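Local structure of NAP1-binding protein 2 (Saccharomyces cerevisiae, 1YN8) at residues A[12-15]-A[16-19]. The protein serves as an SH3-containing adaptor that links the PTC1 phosphatase to the PBS2 kinase and negatively regulates the HOG1 kinase pathway in the osmotic stress response. Sequence-based numbering, arbitrary orientation.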
ATOM      1  N   PRO A  12       0.150   4.468 -10.286  1.00 36.48           N
ATOM      2  CA  PRO A  12      -1.242   3.975 -10.300  1.00 38.62           C
ATOM      3  C   PRO A  12      -1.971   3.753 -11.653  1.00 40.80           C
ATOM      4  O   PRO A  12      -2.471   2.655 -11.894  1.00 43.05           O
ATOM      5  CB  PRO A  12      -1.984   5.032  -9.461  1.00 37.99           C
ATOM      6  CG  PRO A  12      -0.941   5.644  -8.632  1.00 35.59           C
ATOM      7  CD  PRO A  12       0.259   5.702  -9.492  1.00 36.54           C
ATOM      8  N   GLU A  13      -2.080   4.751 -12.516  1.00 42.32           N
ATOM      9  CA  GLU A  13      -2.894   4.594 -13.749  1.00 43.98           C
ATOM     10  C   GLU A  13      -4.416   4.456 -13.535  1.00 44.06           C
ATOM     11  O   GLU A  13      -5.151   4.240 -14.507  1.00 44.53           O
ATOM     12  CB  GLU A  13      -2.476   3.360 -14.576  1.00 44.23           C
ATOM     13  CG  GLU A  13      -1.006   2.983 -14.602  1.00 45.45           C
ATOM     14  CD  GLU A  13      -0.694   2.066 -15.769  1.00 45.15           C
ATOM     15  OE1 GLU A  13      -0.326   0.894 -15.532  1.00 45.22           O
ATOM     16  OE2 GLU A  13      -0.851   2.522 -16.925  1.00 47.26           O
ATOM     17  N   ASN A  14      -4.880   4.541 -12.292  1.00 43.88           N
ATOM     18  CA  ASN A  14      -6.307   4.418 -11.963  1.00 43.50           C
ATOM     19  C   ASN A  14      -6.608   5.168 -10.664  1.00 42.28           C
ATOM     20  O   ASN A  14      -5.775   5.190  -9.764  1.00 42.15           O
ATOM     21  CB  ASN A  14      -6.685   2.948 -11.758  1.00 44.32           C
ATOM     22  CG  ASN A  14      -6.846   2.188 -13.052  1.00 44.72           C
ATOM     23  OD1 ASN A  14      -7.663   2.551 -13.901  1.00 43.56           O
ATOM     24  ND2 ASN A  14      -6.082   1.104 -13.201  1.00 44.27           N
ATOM     25  N   ASP A  15      -7.803   5.744 -10.559  1.00 40.48           N
ATOM     26  CA  ASP A  15      -8.222   6.479  -9.356  1.00 40.11           C
ATOM     27  C   ASP A  15      -8.403   5.617  -8.095  1.00 38.33           C
ATOM     28  O   ASP A  15      -8.467   6.148  -6.987  1.00 39.34           O
ATOM     29  CB  ASP A  15      -9.534   7.251  -9.620  1.00 40.37           C
ATOM     30  CG  ASP A  15      -9.294   8.692 -10.030  1.00 44.32           C
ATOM     31  OD1 ASP A  15      -8.130   9.155  -9.979  1.00 49.09           O
ATOM     32  OD2 ASP A  15     -10.277   9.373 -10.404  1.00 48.94           O
ATOM     33  N   ASN A  16      -8.508   4.306  -8.273  1.00 35.48           N
ATOM     34  CA  ASN A  16      -8.706   3.366  -7.170  1.00 34.05           C
ATOM     35  C   ASN A  16      -7.369   2.985  -6.476  1.00 31.45           C
ATOM     36  O   ASN A  16      -7.380   2.476  -5.355  1.00 28.90           O
ATOM     37  CB  ASN A  16      -9.370   2.095  -7.744  1.00 34.71           C
ATOM     38  CG  ASN A  16     -10.315   1.413  -6.777  1.00 38.90           C
ATOM     39  OD1 ASN A  16     -10.367   1.724  -5.583  1.00 46.37           O
ATOM     40  ND2 ASN A  16     -11.084   0.470  -7.298  1.00 44.50           N
ATOM     41  N   GLU A  17      -6.242   3.244  -7.154  1.00 30.25           N
ATOM     42  CA  GLU A  17      -4.908   2.797  -6.719  1.00 30.23           C
ATOM     43  C   GLU A  17      -4.137   3.922  -5.994  1.00 29.84           C
ATOM     44  O   GLU A  17      -4.271   5.103  -6.350  1.00 30.01           O
ATOM     45  CB  GLU A  17      -4.123   2.244  -7.918  1.00 29.53           C
ATOM     46  CG  GLU A  17      -4.806   1.030  -8.599  1.00 30.31           C
ATOM     47  CD  GLU A  17      -4.224   0.630  -9.962  1.00 32.60           C
ATOM     48  OE1 GLU A  17      -3.095   1.031 -10.335  1.00 34.70           O
ATOM     49  OE2 GLU A  17      -4.944  -0.093 -10.699  1.00 37.29           O
ATOM     50  N   LEU A  18      -3.374   3.564  -4.953  1.00 28.37           N
ATOM     51  CA  LEU A  18      -2.631   4.514  -4.121  1.00 28.57           C
ATOM     52  C   LEU A  18      -1.172   4.594  -4.566  1.00 28.50           C
ATOM     53  O   LEU A  18      -0.467   3.595  -4.503  1.00 27.92           O
ATOM     54  CB  LEU A  18      -2.668   4.076  -2.643  1.00 29.09           C
ATOM     55  CG  LEU A  18      -2.031   4.982  -1.576  1.00 29.21           C
ATOM     56  CD1 LEU A  18      -2.908   6.241  -1.367  1.00 31.18           C
ATOM     57  CD2 LEU A  18      -1.786   4.278  -0.251  1.00 28.88           C
ATOM     58  N   ARG A  19      -0.706   5.772  -4.966  1.00 28.17           N
ATOM     59  CA  ARG A  19       0.698   5.932  -5.391  1.00 28.65           C
ATOM     60  C   ARG A  19       1.659   5.627  -4.235  1.00 28.18           C
ATOM     61  O   ARG A  19       1.468   6.090  -3.103  1.00 28.40           O
ATOM     62  CB  ARG A  19       0.962   7.352  -5.909  1.00 28.67           C
ATOM     63  CG  ARG A  19       2.441   7.657  -6.235  1.00 28.82           C
ATOM     64  CD  ARG A  19       2.673   9.053  -6.835  1.00 31.73           C
ATOM     65  NE  ARG A  19       2.043   9.265  -8.146  1.00 33.93           N
ATOM     66  CZ  ARG A  19       2.529   8.870  -9.321  1.00 37.24           C
ATOM     67  NH1 ARG A  19       3.684   8.207  -9.416  1.00 38.93           N
ATOM     68  NH2 ARG A  19       1.847   9.149 -10.425  1.00 38.62           N
TER
HETATM   69  O   HOH W   1      -4.463   7.234  -8.177  1.00 41.58           O
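Asn-14 and Glu-17 close a type I beta turn, with Asp-15 and Asn-16 at its two corners. The Glu-17 N–H reaches Asn-14 O over 3.3 Å. A water joins the same Asn-14 O to Glu-17 O, donating to both and bridging the two end residues of the turn. The side chains of the closing pair meet as well: Asn-14 ND2 donates to Glu-17 OE2 at 3.0 Å, coming in from above the carboxylate, with the amide and carboxylate planes 70° apart. With CG anti to its own carbonyl carbon (chi1 -60°) and the chain extended beyond it, the Glu-17 carboxylate lies alongside Asn-14. All this belongs to the RT loop of the SH3 domain, the long excursion between strands 2-6 and 25-33; backbone hydrogen bonds of Asn-16 and Leu-18 with Leu-49 tie the returning limb to strand 47-51. Farther along, Pro-12 packs against the returning limb. Its CB lies 3.8 Å from Glu-17 CB, its CG 3.6 Å from Arg-19 CA, and its CD sits over the centre of one guanidinium face of Arg-19. Replacing the proline by a glycine would probably open a gap beside Glu-17 CB and strip that face of its aliphatic cover. The same guanidinium forms a salt bridge through NH2 with Glu-11, the residue just before the proline.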